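Local coordinates for vesicular integral-membrane protein VIP36 (Canis lupus familiaris, PDB 2DUR) that acts as a calcium-dependent lectin of the early secretory pathway, binding high-mannose glycans and helping to transport and sort the glycoproteins that carry them, at residues G31-T36 with V40-D45; L61-M66 with V230-D235; S130-V133 with S139-H142. All blocks are in the same frame, centred on the assembly; numbering follows the deposited sequence.

Contact 1: residues G31-T36 with V40-D45; sequences GSTILT and VRLTPD
Backbone pairing between I34 and R41 forms the heart of this antiparallel hairpin and illustrates how a hydroxyl can continue a pairing where the backbone bonds stop. I34 and R41 are a hydrogen-bonded pair: I34 N donates to R41 O at 2.9 Å and R41 N returns to I34 O at 2.8 Å, both bonds nearly straight. Just beyond the pair, the CA-H of T33 points at R41 O, and a water bridges S32 O and R41 O.

Past the regular pairing, a hydroxyl takes over. A chi1 of 56° sets S32 OG between the backbone N and the carbonyl carbon, turned toward strand 40-43, where it donates to L42 O at 2.7 Å, lying in the carbonyl plane, while T43 CG2 rests against the same hydroxyl.

Apolar contacts divide between the two faces. L35 and V40, a non-hydrogen-bonded pair, run side by side, CD1 of L35 meeting CG2 of V40 at 3.7 Å; the other branch, V40 CG1, meets CG2 of T33. On the face of I34 and R41, CG1 of I34 lies beside CB of R41, whose guanidinium end leads away to a salt bridge with D219.

The chain turns a corner at L42. The hairpin forms one margin of the eight-stranded sheet, with 40-43 bonded in turn to strand 217-227, while S32 is backbone-bonded to E50 in strand 49-55 of the seven-stranded sheet.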
# COMPACT_ATOMS: atom_id res chain seq x y z
N GLY A 31 8.07 8.16 -11.97
CA GLY A 31 6.86 8.27 -12.80
C GLY A 31 6.18 9.64 -12.68
O GLY A 31 6.84 10.65 -12.45
N SER A 32 4.87 9.64 -12.81
CA SER A 32 4.08 10.88 -12.77
C SER A 32 4.13 11.61 -11.43
O SER A 32 3.70 12.75 -11.36
CB SER A 32 2.62 10.64 -13.17
OG SER A 32 2.02 9.63 -12.34
N THR A 33 4.69 10.96 -10.40
CA THR A 33 4.75 11.56 -9.06
C THR A 33 5.32 12.99 -9.06
O THR A 33 6.37 13.24 -9.64
CB THR A 33 5.59 10.69 -8.14
OG1 THR A 33 4.94 9.42 -8.06
CG2 THR A 33 5.68 11.31 -6.74
N ILE A 34 4.63 13.90 -8.38
CA ILE A 34 5.20 15.23 -8.09
C ILE A 34 5.02 15.52 -6.60
O ILE A 34 4.25 14.83 -5.93
CB ILE A 34 4.55 16.35 -8.94
CG1 ILE A 34 3.09 16.58 -8.51
CG2 ILE A 34 4.67 16.02 -10.46
CD1 ILE A 34 2.51 17.94 -8.97
N LEU A 35 5.70 16.56 -6.14
CA LEU A 35 5.75 16.97 -4.74
C LEU A 35 5.22 18.39 -4.61
O LEU A 35 5.47 19.24 -5.47
CB LEU A 35 7.21 17.00 -4.28
CG LEU A 35 8.15 15.85 -3.89
CD1 LEU A 35 7.92 15.35 -2.45
CD2 LEU A 35 8.14 14.71 -4.87
N THR A 36 4.46 18.63 -3.54
CA THR A 36 4.29 19.98 -2.99
C THR A 36 4.79 19.93 -1.54
O THR A 36 5.19 18.87 -1.04
CB THR A 36 2.81 20.48 -3.06
OG1 THR A 36 1.99 19.71 -2.16
CG2 THR A 36 2.24 20.35 -4.46
N VAL A 40 2.53 14.44 -1.42
CA VAL A 40 3.12 13.81 -2.60
C VAL A 40 1.94 13.39 -3.47
O VAL A 40 0.99 12.76 -2.99
CB VAL A 40 3.96 12.60 -2.17
CG1 VAL A 40 4.41 11.78 -3.40
CG2 VAL A 40 5.17 13.08 -1.38
N ARG A 41 1.94 13.77 -4.75
CA ARG A 41 0.82 13.41 -5.60
C ARG A 41 1.33 12.39 -6.59
O ARG A 41 2.12 12.73 -7.46
CB ARG A 41 0.28 14.65 -6.34
CG ARG A 41 -0.83 14.33 -7.34
CD ARG A 41 -1.65 15.58 -7.68
NE ARG A 41 -2.45 15.93 -6.51
CZ ARG A 41 -3.13 17.06 -6.36
NH1 ARG A 41 -3.11 18.00 -7.31
NH2 ARG A 41 -3.83 17.27 -5.23
N LEU A 42 0.87 11.14 -6.44
CA LEU A 42 1.33 10.06 -7.30
C LEU A 42 0.83 10.23 -8.73
O LEU A 42 1.59 9.97 -9.69
CB LEU A 42 0.87 8.71 -6.74
CG LEU A 42 1.39 8.40 -5.32
CD1 LEU A 42 0.69 7.13 -4.80
CD2 LEU A 42 2.87 8.21 -5.34
N THR A 43 -0.43 10.59 -8.89
CA THR A 43 -0.98 10.97 -10.21
C THR A 43 -1.85 12.21 -10.05
O THR A 43 -2.53 12.34 -9.04
CB THR A 43 -1.83 9.87 -10.86
OG1 THR A 43 -3.08 9.72 -10.16
CG2 THR A 43 -1.08 8.52 -10.95
N PRO A 44 -1.87 13.08 -11.09
CA PRO A 44 -2.91 14.08 -11.14
C PRO A 44 -4.19 13.45 -11.68
O PRO A 44 -4.20 12.26 -12.08
CB PRO A 44 -2.37 15.06 -12.16
CG PRO A 44 -1.61 14.18 -13.14
CD PRO A 44 -1.03 13.09 -12.30
N ASP A 45 -5.25 14.25 -11.73
CA ASP A 45 -6.54 13.84 -12.24
C ASP A 45 -6.50 13.95 -13.77
O ASP A 45 -7.27 14.69 -14.39
CB ASP A 45 -7.65 14.73 -11.61
CG ASP A 45 -9.05 14.22 -11.83
OD1 ASP A 45 -9.26 13.14 -12.44
OD2 ASP A 45 -10.00 14.92 -11.36
O HOH W 1 1.38 13.55 -10.03

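Contact 2: residues L61-M66 with V230-D235; sequences LKDWEM and VEHTPD
D63 OD2 accepts a short bond from H232 NE2, with a water 2.8 Å away from the same D63 OD2, and so shows how one carboxylate oxygen can tie a loop to a strand end. The histidine bond measures 2.6 Å from H232 NE2 to D63 OD2, with an N-H...O angle of 165°. It uses the syn lone pair of the oxygen, and the acceptor lies in the ring plane, so the carboxylate meets the imidazole at its edge with the two planes only 22° apart. The water lies within hydrogen-bonding distance of D63 OD2 and V230 O and may bridge them, having more acceptors nearby than protons to give. The other oxygen, D63 OD1, is bonded to S172 OG; with both oxygens engaged, the carboxylate is restrained in rotation. Such a negative neighbour would tend to favour a protonated imidazole, though the protonation of H232 cannot be told from the structure.

In the beta-sandwich of this L-type lectin domain, D63 immediately precedes strand 64-73, and V230 to T233 lie in the connection from strand 217-227 to the short helix 234-238, which T233 N-caps.

Packing completes the contact. K62 lays its CD over one face of the H232 ring, 4.0 Å from the centroid, in a CH-pi contact. Its CG stands anti to the carbonyl carbon (chi1 -62°), which sends the chain, extended as far as CE, across the imidazole; it bends only at its last torsion. V230 crosses D63 at about a right angle, CB packing on D63 CG at 3.6 Å. W241 meets the H232 ring edge-to-face and forms a cation-pi contact with K62.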
# COMPACT_ATOMS: atom_id res chain seq x y z
N LEU A 61 12.61 -4.83 10.13
CA LEU A 61 11.69 -5.05 11.26
C LEU A 61 10.83 -6.28 11.02
O LEU A 61 10.23 -6.41 9.96
CB LEU A 61 10.77 -3.85 11.47
CG LEU A 61 11.43 -2.50 11.78
CD1 LEU A 61 10.37 -1.47 11.92
CD2 LEU A 61 12.27 -2.58 13.04
N LYS A 62 10.74 -7.18 12.01
CA LYS A 62 9.84 -8.32 11.91
C LYS A 62 8.40 -7.95 12.24
O LYS A 62 7.45 -8.56 11.73
CB LYS A 62 10.29 -9.44 12.85
CG LYS A 62 11.66 -10.00 12.56
CD LYS A 62 12.02 -11.00 13.66
CE LYS A 62 13.42 -11.53 13.50
NZ LYS A 62 14.44 -10.49 13.75
N ASP A 63 8.21 -6.95 13.09
CA ASP A 63 6.87 -6.58 13.54
C ASP A 63 6.68 -5.08 13.38
O ASP A 63 7.40 -4.28 14.00
CB ASP A 63 6.66 -6.98 15.01
CG ASP A 63 7.11 -8.39 15.28
OD1 ASP A 63 6.31 -9.32 15.07
OD2 ASP A 63 8.29 -8.57 15.68
N TRP A 64 5.73 -4.70 12.53
CA TRP A 64 5.58 -3.29 12.18
C TRP A 64 4.15 -2.89 11.90
O TRP A 64 3.27 -3.73 11.68
CB TRP A 64 6.49 -2.94 11.00
CG TRP A 64 6.41 -3.88 9.81
CD1 TRP A 64 7.26 -4.88 9.51
CD2 TRP A 64 5.41 -3.87 8.78
NE1 TRP A 64 6.89 -5.51 8.35
CE2 TRP A 64 5.76 -4.90 7.87
CE3 TRP A 64 4.28 -3.08 8.51
CZ2 TRP A 64 4.99 -5.18 6.72
CZ3 TRP A 64 3.50 -3.37 7.37
CH2 TRP A 64 3.88 -4.40 6.49
N GLU A 65 3.92 -1.58 11.94
CA GLU A 65 2.61 -1.07 11.59
C GLU A 65 2.82 0.21 10.83
O GLU A 65 3.49 1.13 11.34
CB GLU A 65 1.76 -0.81 12.84
CG GLU A 65 0.34 -0.36 12.52
CD GLU A 65 -0.58 -0.38 13.75
OE1 GLU A 65 -1.28 0.62 14.01
OE2 GLU A 65 -0.59 -1.42 14.47
N MET A 66 2.29 0.25 9.61
CA MET A 66 2.37 1.44 8.74
C MET A 66 1.06 2.21 8.75
O MET A 66 -0.01 1.65 8.52
CB MET A 66 2.70 1.01 7.29
CG MET A 66 2.81 2.20 6.31
SD MET A 66 4.33 3.15 6.56
CE MET A 66 5.50 2.27 5.53
N VAL A 230 7.68 -6.75 19.95
CA VAL A 230 7.08 -8.07 20.06
C VAL A 230 8.19 -9.08 20.31
O VAL A 230 9.21 -9.11 19.60
CB VAL A 230 6.28 -8.44 18.78
CG1 VAL A 230 5.82 -9.90 18.82
CG2 VAL A 230 5.08 -7.50 18.62
N GLU A 231 7.98 -9.92 21.32
CA GLU A 231 8.94 -10.94 21.66
C GLU A 231 9.09 -12.00 20.57
O GLU A 231 8.11 -12.51 20.04
CB GLU A 231 8.53 -11.63 22.96
CG GLU A 231 9.63 -12.50 23.56
CD GLU A 231 9.12 -13.43 24.65
OE1 GLU A 231 9.91 -13.69 25.57
OE2 GLU A 231 7.96 -13.90 24.57
N HIS A 232 10.35 -12.32 20.27
CA HIS A 232 10.68 -13.54 19.55
C HIS A 232 11.68 -14.34 20.38
O HIS A 232 12.62 -13.78 20.93
CB HIS A 232 11.25 -13.23 18.17
CG HIS A 232 10.30 -12.47 17.30
ND1 HIS A 232 9.34 -13.09 16.53
CD2 HIS A 232 10.14 -11.14 17.10
CE1 HIS A 232 8.64 -12.18 15.89
NE2 HIS A 232 9.11 -10.98 16.20
N THR A 233 11.47 -15.65 20.48
CA THR A 233 12.38 -16.50 21.27
C THR A 233 13.72 -16.70 20.53
O THR A 233 13.78 -16.51 19.31
CB THR A 233 11.74 -17.85 21.58
OG1 THR A 233 11.50 -18.56 20.36
CG2 THR A 233 10.42 -17.66 22.35
N PRO A 234 14.80 -17.07 21.26
CA PRO A 234 16.07 -17.44 20.61
C PRO A 234 15.92 -18.43 19.45
O PRO A 234 16.62 -18.29 18.44
CB PRO A 234 16.87 -18.07 21.76
CG PRO A 234 16.39 -17.34 22.97
CD PRO A 234 14.90 -17.11 22.73
N ASP A 235 15.02 -19.40 19.58
CA ASP A 235 14.69 -20.31 18.48
C ASP A 235 14.12 -19.58 17.26
O ASP A 235 14.61 -19.75 16.13
CB ASP A 235 13.72 -21.40 18.95
CG ASP A 235 14.37 -22.40 19.89
OD1 ASP A 235 15.29 -23.14 19.44
OD2 ASP A 235 13.96 -22.45 21.07
O HOH W 2 9.90 -7.24 17.51

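Contact 3: residues S130-V133 with S139-H142; sequences SVMV and SYDH. With MAN (alpha-D-mannopyranose), chain C.
M132 reaches from its strand to the Y140 loop with the thioether end of its side chain. The sulfur comes to the edge of the Y140 ring, near its plane, with M132 SD 4.3 Å from Y140 CD1. The terminal methyl goes further and rests against the backbone, M132 CE lying 4.1 Å from Y140 N and next to the carbonyl carbon of S139. This reach follows from a fully extended chain: CG stands anti to the backbone N (chi1 175°), and the two later torsions are also anti.

Further out, the loop is held by polar and aromatic groups. D104 takes Y140 N with one carboxylate oxygen and S139 OG with the other, while the Y140 ring meets those of F100 and F112 with planes steeply inclined. D141, next along the chain, is bonded to W148 NE1 and S143 OG. On the strand side, M132 is backbone-bonded to A110 and packs on F112 and F106.

H142 ND1 lies at the edge of the Y140 ring, in its plane, so the tyrosine connects this packing to the sugar-binding histidine. H142 in turn presents its ring edge to the mannose. H142 NE2 donates to O4 of the mannose at 2.8 Å, at an almost straight 174°, with O4 close to the ring plane. The same sugar is also hydrogen-bonded by D83, N118, D213 and the backbone N of L214. Y140 packs on D114, which binds the calcium ion together with Y116, N118 and D145. N118 thus serves both metal and sugar, the coupling of calcium and carbohydrate sites that characterises legume-like lectins.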
# COMPACT_ATOMS: atom_id res chain seq x y z
N SER A 130 -8.10 -4.54 -0.89
CA SER A 130 -7.79 -5.97 -0.78
C SER A 130 -6.29 -6.18 -0.59
O SER A 130 -5.50 -5.27 -0.78
CB SER A 130 -8.33 -6.74 -1.99
OG SER A 130 -7.68 -6.34 -3.19
N VAL A 131 -5.91 -7.39 -0.17
CA VAL A 131 -4.50 -7.71 -0.05
C VAL A 131 -4.16 -8.88 -0.99
O VAL A 131 -5.01 -9.73 -1.26
CB VAL A 131 -4.09 -8.05 1.39
CG1 VAL A 131 -4.08 -6.77 2.24
CG2 VAL A 131 -5.02 -9.13 2.00
N MET A 132 -2.91 -8.93 -1.42
CA MET A 132 -2.40 -9.98 -2.29
C MET A 132 -0.98 -10.29 -1.85
O MET A 132 -0.21 -9.38 -1.56
CB MET A 132 -2.44 -9.50 -3.76
CG MET A 132 -1.81 -10.50 -4.74
SD MET A 132 -2.11 -9.85 -6.40
CE MET A 132 -1.19 -11.06 -7.35
N VAL A 133 -0.65 -11.57 -1.77
CA VAL A 133 0.72 -12.01 -1.44
C VAL A 133 1.22 -12.81 -2.63
O VAL A 133 0.50 -13.65 -3.14
CB VAL A 133 0.73 -12.86 -0.17
CG1 VAL A 133 2.09 -13.53 0.05
CG2 VAL A 133 0.36 -11.97 1.03
N SER A 139 -0.15 -13.07 -11.44
CA SER A 139 -0.43 -11.85 -12.13
C SER A 139 -1.74 -11.28 -11.56
O SER A 139 -2.73 -12.00 -11.39
CB SER A 139 -0.61 -12.11 -13.64
OG SER A 139 -1.12 -10.95 -14.29
N TYR A 140 -1.75 -9.98 -11.28
CA TYR A 140 -2.96 -9.29 -10.89
C TYR A 140 -3.80 -9.07 -12.14
O TYR A 140 -3.35 -8.39 -13.07
CB TYR A 140 -2.59 -7.96 -10.24
CG TYR A 140 -3.76 -7.06 -9.96
CD1 TYR A 140 -4.57 -7.29 -8.83
CD2 TYR A 140 -4.03 -5.96 -10.77
CE1 TYR A 140 -5.63 -6.45 -8.54
CE2 TYR A 140 -5.09 -5.11 -10.50
CZ TYR A 140 -5.89 -5.36 -9.39
OH TYR A 140 -6.96 -4.56 -9.08
N ASP A 141 -4.98 -9.68 -12.18
CA ASP A 141 -5.84 -9.54 -13.36
C ASP A 141 -6.62 -8.23 -13.23
O ASP A 141 -7.66 -8.19 -12.59
CB ASP A 141 -6.80 -10.71 -13.50
CG ASP A 141 -7.62 -10.63 -14.77
OD1 ASP A 141 -8.30 -11.64 -15.10
OD2 ASP A 141 -7.57 -9.57 -15.46
N HIS A 142 -6.07 -7.17 -13.82
CA HIS A 142 -6.63 -5.82 -13.62
C HIS A 142 -8.06 -5.74 -14.12
O HIS A 142 -8.93 -5.14 -13.49
CB HIS A 142 -5.73 -4.79 -14.32
CG HIS A 142 -6.29 -3.41 -14.28
ND1 HIS A 142 -6.11 -2.56 -13.20
CD2 HIS A 142 -7.08 -2.74 -15.15
CE1 HIS A 142 -6.73 -1.42 -13.43
NE2 HIS A 142 -7.34 -1.51 -14.60
C1 MAN C . -8.61 1.82 -19.59
C2 MAN C . -7.68 0.69 -19.17
C3 MAN C . -8.16 0.05 -17.86
C4 MAN C . -8.45 1.11 -16.78
C5 MAN C . -9.50 2.05 -17.35
C6 MAN C . -9.92 3.11 -16.33
O1 MAN C . -9.79 1.29 -20.20
O2 MAN C . -6.39 1.22 -18.97
O3 MAN C . -7.21 -0.90 -17.41
O4 MAN C . -8.92 0.54 -15.58
O5 MAN C . -8.90 2.67 -18.48
O6 MAN C . -8.86 4.00 -16.08

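In the fold
The three contacts show how chemistry follows place in a beta-sandwich. Contact 3 is the buried one, made of thioether, ring and backbone atoms; contacts 1 and 2 are only partly buried and rely on hydrogen bonds, backbone pairing in the first and a histidine-carboxylate hydrogen bond in the second. Contacts 1 and 2 reach the same eight-stranded sheet, yet on opposite sides of the chain's centre, their own centres about 34 Å apart. Contact 3 starts from the other sheet, at strand 128-135, and its loop segment carries H142, which binds mannose. Contact 1 merely neighbours that pocket, the side chain of T43 about 10 Å from the sugar, whereas contact 2 lies far from both the sugar and the calcium.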